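Local coordinates for B12-binding domain-containing protein (Kitasatospora setae, PDB 6WTE), which binds cobalamin and a [4Fe-4S] cluster and acts as a methyltransferase of the radical SAM family, apparently by a non-radical route, at residues N532-S537 / E555-K560; D510-M515 / H550-E555. One frame throughout, in Å; residues are numbered along the deposited sequence.

Contact 1. Residues N532-S537 / E555-K560; sequences NPFLTS and EEIMRK. With EDO (1,2-ethanediol), chain O.
M558 lies against the first turn of helix 533-540. Its chain runs straight to SD and then bends about the CG-SD bond. M558 SD comes to 3.7 Å from F534 N and also touches F534 CB. The P533 side chain lies obliquely across that of M558, with P533 CB 4.1 Å from M558 SD. The F534 ring reaches I557, its CG placed anti to the backbone N (chi1 179°). There the ring edge meets I557: F534 CE1 is 4.2 Å from I557 CG2. M558 CG also lies at that edge, near the ring plane. S537 points at the other helix and sets OG 3.6 Å from M558 CG. S537 OG also donates to P533 O at 2.7 Å, so this polar atom is satisfied inside its own helix. P533 O also accepts from T536 OG1 and S537 N.

N532 caps the helix. OD1 accepts from L535 N, which stands above the amide carbonyl plane, and weakly from F534 N. ND2 donates almost straight (172°) to O1 of an ethanediol, probably from the crystallisation liquor, and also bonds D526. With an alanine here, L535 N and, more weakly, F534 N would probably lose their capping acceptor, and the turn that carries F534 is likely to fray. The short axes cross at 62°, 8.9 Å apart. This is apolar helix-helix packing beside an Asn N-cap, joining two helices near the C-terminus.

Contact 2. Residues D510-M515 / H550-E555; sequences DHHRVM and HWRGRE
A Met-aromatic contact and the two-nitrogen grip of R554 tie strand 514-515 and the 3-10 turn before it to the type I turn W551-R554. The indole of W551 is sandwiched. M515 CG sits over one face, 3.7 Å from the centroid of the W551 five-membered ring, and CE lies over the same face near CD2. M515 SD is farther off, above the W551 ring at 4.7 Å from that centroid. NH1 of R554 lies over the opposite face. W551 NE1 donates to V514 O at 2.8 Å, a bond bent to 150° with the donor above the carbonyl plane.

R554 reaches across with an extended chain. R554 NH2 donates to H511 O and R554 NH1 to H512 O, each at 3.0 Å. Both oxygens lie in the guanidinium plane. NH1 also donates to W551 O, which takes R554 N from the other face of its plane, so R554 closes the turn as well. NE pairs with E524. A water links H512 ND1 to R552 O.

R513 and R552 run side by side, their ends held by M398 and by A402 and T403 respectively. Strand 514-515 pairs in parallel with strand 404-412, V514 touches helix 387-398, and helix 533-540 packs against W551.

Overall arrangement
Helix 554-566 serves both contacts, and E555 belongs to both. Contact 2 fastens the start of this helix to strand 514-515, part of the sheet that includes the radical SAM core strands. Contact 1 packs its next turns on helix 533-540. Their centres are 12 Å apart. F534 is the joint: F534 CZ lies 3.3 Å from H550 O and F534 CE1 3.5 Å from R554 CB. I557 CD1 adds a second touch, 3.6 Å from H550 CB. E524, a partner in contact 2, also bonds the ethanediol of contact 1. Neither contact is at the cofactors. The side chain of M515 is about 10 Å from the bound cobalamin and that of F534 about 13 Å.

Contact 1. Residues N532-S537 / E555-K560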
loop_
_atom_site.group_PDB
_atom_site.type_symbol
_atom_site.label_atom_id
_atom_site.label_comp_id
_atom_site.label_asym_id
_atom_site.label_seq_id
_atom_site.Cartn_x
_atom_site.Cartn_y
_atom_site.Cartn_z
ATOM N N ASN A 532 -0.127 14.078 -17.659
ATOM C CA ASN A 532 -1.182 14.756 -16.920
ATOM C C ASN A 532 -0.825 16.233 -16.788
ATOM O O ASN A 532 0.128 16.579 -16.077
ATOM C CB ASN A 532 -1.364 14.100 -15.548
ATOM C CG ASN A 532 -2.603 14.588 -14.818
ATOM O OD1 ASN A 532 -2.833 15.788 -14.698
ATOM N ND2 ASN A 532 -3.398 13.654 -14.313
ATOM N N PRO A 533 -1.555 17.134 -17.455
ATOM C CA PRO A 533 -1.199 18.563 -17.377
ATOM C C PRO A 533 -1.295 19.133 -15.973
ATOM O O PRO A 533 -0.586 20.099 -15.655
ATOM C CB PRO A 533 -2.206 19.225 -18.329
ATOM C CG PRO A 533 -3.366 18.282 -18.363
ATOM C CD PRO A 533 -2.760 16.907 -18.269
ATOM N N PHE A 534 -2.158 18.569 -15.125
ATOM C CA PHE A 534 -2.219 19.006 -13.736
ATOM C C PHE A 534 -0.953 18.612 -12.986
ATOM O O PHE A 534 -0.387 19.424 -12.243
ATOM C CB PHE A 534 -3.462 18.424 -13.063
ATOM C CG PHE A 534 -3.606 18.802 -11.619
ATOM C CD1 PHE A 534 -3.409 20.110 -11.208
ATOM C CD2 PHE A 534 -3.950 17.855 -10.673
ATOM C CE1 PHE A 534 -3.543 20.461 -9.880
ATOM C CE2 PHE A 534 -4.087 18.203 -9.340
ATOM C CZ PHE A 534 -3.881 19.512 -8.947
ATOM N N LEU A 535 -0.479 17.381 -13.187
ATOM C CA LEU A 535 0.757 16.955 -12.538
ATOM C C LEU A 535 1.938 17.800 -12.999
ATOM O O LEU A 535 2.753 18.240 -12.181
ATOM C CB LEU A 535 1.006 15.474 -12.820
ATOM C CG LEU A 535 0.097 14.526 -12.041
ATOM C CD1 LEU A 535 0.368 13.077 -12.421
ATOM C CD2 LEU A 535 0.314 14.732 -10.556
ATOM N N THR A 536 2.033 18.054 -14.306
ATOM C CA THR A 536 3.130 18.865 -14.817
ATOM C C THR A 536 3.053 20.293 -14.299
ATOM O O THR A 536 4.090 20.919 -14.051
ATOM C CB THR A 536 3.130 18.855 -16.345
ATOM O OG1 THR A 536 1.940 19.488 -16.829
ATOM C CG2 THR A 536 3.168 17.427 -16.862
ATOM N N SER A 537 1.839 20.820 -14.122
ATOM C CA SER A 537 1.692 22.179 -13.613
ATOM C C SER A 537 2.125 22.270 -12.155
ATOM O O SER A 537 2.765 23.251 -11.753
ATOM C CB SER A 537 0.247 22.646 -13.780
ATOM O OG SER A 537 -0.098 22.725 -15.154
ATOM N N GLU A 555 -7.877 23.670 -11.971
ATOM C CA GLU A 555 -7.987 24.498 -13.170
ATOM C C GLU A 555 -7.158 25.770 -13.042
ATOM O O GLU A 555 -6.472 26.168 -13.993
ATOM C CB GLU A 555 -9.448 24.836 -13.464
ATOM C CG GLU A 555 -10.251 23.658 -14.000
ATOM C CD GLU A 555 -11.566 24.080 -14.621
ATOM O OE1 GLU A 555 -11.565 25.031 -15.430
ATOM O OE2 GLU A 555 -12.605 23.465 -14.296
ATOM N N GLU A 556 -7.204 26.414 -11.872
ATOM C CA GLU A 556 -6.407 27.620 -11.657
ATOM C C GLU A 556 -4.916 27.315 -11.689
ATOM O O GLU A 556 -4.125 28.097 -12.231
ATOM C CB GLU A 556 -6.785 28.267 -10.324
ATOM C CG GLU A 556 -5.776 29.308 -9.813
ATOM C CD GLU A 556 -5.603 30.496 -10.741
ATOM O OE1 GLU A 556 -6.489 30.740 -11.589
ATOM O OE2 GLU A 556 -4.578 31.208 -10.610
ATOM N N ILE A 557 -4.512 26.187 -11.115
ATOM C CA ILE A 557 -3.097 25.850 -11.098
ATOM C C ILE A 557 -2.597 25.609 -12.517
ATOM O O ILE A 557 -1.488 26.020 -12.877
ATOM C CB ILE A 557 -2.864 24.651 -10.167
ATOM C CG1 ILE A 557 -3.047 25.120 -8.721
ATOM C CG2 ILE A 557 -1.479 24.054 -10.385
ATOM C CD1 ILE A 557 -3.157 24.015 -7.713
ATOM N N MET A 558 -3.427 24.993 -13.362
ATOM C CA MET A 558 -3.039 24.830 -14.759
ATOM C C MET A 558 -3.013 26.170 -15.491
ATOM O O MET A 558 -2.112 26.422 -16.301
ATOM C CB MET A 558 -3.975 23.829 -15.442
ATOM C CG MET A 558 -3.712 22.399 -14.992
ATOM S SD MET A 558 -4.747 21.126 -15.750
ATOM C CE MET A 558 -6.382 21.582 -15.176
ATOM N N ARG A 559 -3.960 27.064 -15.189
ATOM C CA ARG A 559 -3.913 28.390 -15.797
ATOM C C ARG A 559 -2.650 29.129 -15.380
ATOM O O ARG A 559 -1.983 29.756 -16.212
ATOM C CB ARG A 559 -5.152 29.201 -15.414
ATOM C CG ARG A 559 -5.216 30.568 -16.097
ATOM C CD ARG A 559 -6.065 31.560 -15.297
ATOM N NE ARG A 559 -5.400 31.891 -14.043
ATOM C CZ ARG A 559 -4.457 32.822 -13.936
ATOM N NH1 ARG A 559 -4.097 33.521 -15.002
ATOM N NH2 ARG A 559 -3.885 33.057 -12.765
ATOM N N LYS A 560 -2.302 29.062 -14.092
ATOM C CA LYS A 560 -1.141 29.797 -13.610
ATOM C C LYS A 560 0.149 29.218 -14.166
ATOM O O LYS A 560 1.105 29.962 -14.407
ATOM C CB LYS A 560 -1.107 29.803 -12.080
ATOM C CG LYS A 560 -0.193 30.887 -11.513
ATOM C CD LYS A 560 -0.579 31.291 -10.099
ATOM C CE LYS A 560 0.052 30.366 -9.075
ATOM N NZ LYS A 560 -0.456 30.636 -7.702
HETATM C C1 EDO O . -5.963 15.643 -13.939
HETATM O O1 EDO O . -5.739 14.684 -12.896
HETATM C C2 EDO O . -7.120 16.549 -13.545
HETATM O O2 EDO O . -7.258 17.625 -14.484
#

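Contact 2. Residues D510-M515 / H550-E555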
loop_
_atom_site.group_PDB
_atom_site.type_symbol
_atom_site.label_atom_id
_atom_site.label_comp_id
_atom_site.label_asym_id
_atom_site.label_seq_id
_atom_site.Cartn_x
_atom_site.Cartn_y
_atom_site.Cartn_z
ATOM N N ASP A 510 -20.168 20.361 -7.944
ATOM C CA ASP A 510 -19.299 19.740 -6.953
ATOM C C ASP A 510 -18.122 18.991 -7.565
ATOM O O ASP A 510 -17.321 18.414 -6.822
ATOM C CB ASP A 510 -20.102 18.760 -6.084
ATOM C CG ASP A 510 -21.130 19.448 -5.209
ATOM O OD1 ASP A 510 -20.899 20.611 -4.811
ATOM O OD2 ASP A 510 -22.162 18.807 -4.902
ATOM N N HIS A 511 -18.000 18.969 -8.894
ATOM C CA HIS A 511 -16.920 18.213 -9.527
ATOM C C HIS A 511 -15.545 18.691 -9.069
ATOM O O HIS A 511 -14.592 17.903 -9.022
ATOM C CB HIS A 511 -17.032 18.325 -11.047
ATOM C CG HIS A 511 -18.112 17.477 -11.639
ATOM N ND1 HIS A 511 -18.579 17.658 -12.923
ATOM C CD2 HIS A 511 -18.802 16.427 -11.133
ATOM C CE1 HIS A 511 -19.519 16.766 -13.177
ATOM N NE2 HIS A 511 -19.672 16.005 -12.108
ATOM N N HIS A 512 -15.423 19.972 -8.717
ATOM C CA HIS A 512 -14.130 20.489 -8.291
ATOM C C HIS A 512 -13.654 19.831 -7.003
ATOM O O HIS A 512 -12.447 19.761 -6.757
ATOM C CB HIS A 512 -14.220 22.002 -8.105
ATOM C CG HIS A 512 -15.096 22.405 -6.965
ATOM N ND1 HIS A 512 -14.615 23.045 -5.843
ATOM C CD2 HIS A 512 -16.421 22.219 -6.752
ATOM C CE1 HIS A 512 -15.612 23.269 -5.004
ATOM N NE2 HIS A 512 -16.716 22.771 -5.528
ATOM N N ARG A 513 -14.575 19.339 -6.167
ATOM C CA ARG A 513 -14.197 18.825 -4.855
ATOM C C ARG A 513 -14.399 17.320 -4.716
ATOM O O ARG A 513 -14.398 16.809 -3.593
ATOM C CB ARG A 513 -14.951 19.562 -3.743
ATOM C CG ARG A 513 -16.472 19.368 -3.698
ATOM C CD ARG A 513 -17.050 20.154 -2.507
ATOM N NE ARG A 513 -18.503 20.059 -2.359
ATOM C CZ ARG A 513 -19.122 19.242 -1.509
ATOM N NH1 ARG A 513 -18.423 18.428 -0.727
ATOM N NH2 ARG A 513 -20.447 19.236 -1.443
ATOM N N VAL A 514 -14.557 16.594 -5.825
ATOM C CA VAL A 514 -14.718 15.148 -5.766
ATOM C C VAL A 514 -13.692 14.478 -6.664
ATOM O O VAL A 514 -13.283 15.020 -7.696
ATOM C CB VAL A 514 -16.131 14.684 -6.175
ATOM C CG1 VAL A 514 -17.180 15.362 -5.324
ATOM C CG2 VAL A 514 -16.380 14.940 -7.650
ATOM N N MET A 515 -13.294 13.275 -6.261
ATOM C CA MET A 515 -12.482 12.378 -7.071
ATOM C C MET A 515 -13.300 11.126 -7.335
ATOM O O MET A 515 -13.654 10.410 -6.396
ATOM C CB MET A 515 -11.180 12.031 -6.358
ATOM C CG MET A 515 -10.182 13.173 -6.326
ATOM S SD MET A 515 -8.624 12.590 -5.643
ATOM C CE MET A 515 -7.585 14.035 -5.820
ATOM N N HIS A 550 -4.457 20.103 -3.701
ATOM C CA HIS A 550 -4.565 21.071 -4.784
ATOM C C HIS A 550 -5.636 20.688 -5.795
ATOM O O HIS A 550 -5.716 21.300 -6.866
ATOM C CB HIS A 550 -3.206 21.229 -5.471
ATOM C CG HIS A 550 -2.114 21.632 -4.531
ATOM N ND1 HIS A 550 -2.164 22.795 -3.795
ATOM C CD2 HIS A 550 -0.957 21.017 -4.189
ATOM C CE1 HIS A 550 -1.081 22.885 -3.044
ATOM N NE2 HIS A 550 -0.331 21.819 -3.265
ATOM N N TRP A 551 -6.470 19.699 -5.473
ATOM C CA TRP A 551 -7.489 19.237 -6.410
ATOM C C TRP A 551 -8.548 20.307 -6.663
ATOM O O TRP A 551 -8.907 20.577 -7.816
ATOM C CB TRP A 551 -8.118 17.949 -5.871
ATOM C CG TRP A 551 -9.046 17.248 -6.820
ATOM C CD1 TRP A 551 -10.398 17.126 -6.697
ATOM C CD2 TRP A 551 -8.688 16.563 -8.028
ATOM N NE1 TRP A 551 -10.908 16.406 -7.757
ATOM C CE2 TRP A 551 -9.878 16.050 -8.587
ATOM C CE3 TRP A 551 -7.477 16.332 -8.691
ATOM C CZ2 TRP A 551 -9.893 15.329 -9.780
ATOM C CZ3 TRP A 551 -7.494 15.610 -9.876
ATOM C CH2 TRP A 551 -8.696 15.123 -10.409
ATOM N N ARG A 552 -9.051 20.946 -5.603
ATOM C CA ARG A 552 -10.079 21.971 -5.796
ATOM C C ARG A 552 -9.639 23.043 -6.786
ATOM O O ARG A 552 -10.437 23.499 -7.613
ATOM C CB ARG A 552 -10.448 22.618 -4.461
ATOM C CG ARG A 552 -11.382 21.785 -3.611
ATOM C CD ARG A 552 -12.000 22.612 -2.497
ATOM N NE ARG A 552 -12.892 21.787 -1.688
ATOM C CZ ARG A 552 -13.787 22.254 -0.829
ATOM N NH1 ARG A 552 -13.932 23.563 -0.654
ATOM N NH2 ARG A 552 -14.551 21.406 -0.152
ATOM N N GLY A 553 -8.369 23.438 -6.739
ATOM C CA GLY A 553 -7.908 24.521 -7.585
ATOM C C GLY A 553 -7.148 24.069 -8.814
ATOM O O GLY A 553 -6.308 24.811 -9.332
ATOM N N ARG A 554 -7.434 22.862 -9.307
ATOM C CA ARG A 554 -6.602 22.311 -10.374
ATOM C C ARG A 554 -6.695 23.134 -11.655
ATOM O O ARG A 554 -5.695 23.293 -12.368
ATOM C CB ARG A 554 -6.970 20.843 -10.631
ATOM C CG ARG A 554 -8.428 20.564 -10.972
ATOM C CD ARG A 554 -8.639 19.053 -10.876
ATOM N NE ARG A 554 -9.972 18.600 -11.268
ATOM C CZ ARG A 554 -11.027 18.636 -10.463
ATOM N NH1 ARG A 554 -10.899 19.135 -9.242
ATOM N NH2 ARG A 554 -12.206 18.181 -10.877
ATOM N N GLU A 555 -7.877 23.670 -11.971
ATOM C CA GLU A 555 -7.987 24.498 -13.170
ATOM C C GLU A 555 -7.158 25.770 -13.042
ATOM O O GLU A 555 -6.472 26.168 -13.993
ATOM C CB GLU A 555 -9.448 24.836 -13.464
ATOM C CG GLU A 555 -10.251 23.658 -14.000
ATOM C CD GLU A 555 -11.566 24.080 -14.621
ATOM O OE1 GLU A 555 -11.565 25.031 -15.430
ATOM O OE2 GLU A 555 -12.605 23.465 -14.296
HETATM O O HOH W 1 -12.414 25.098 -6.526
#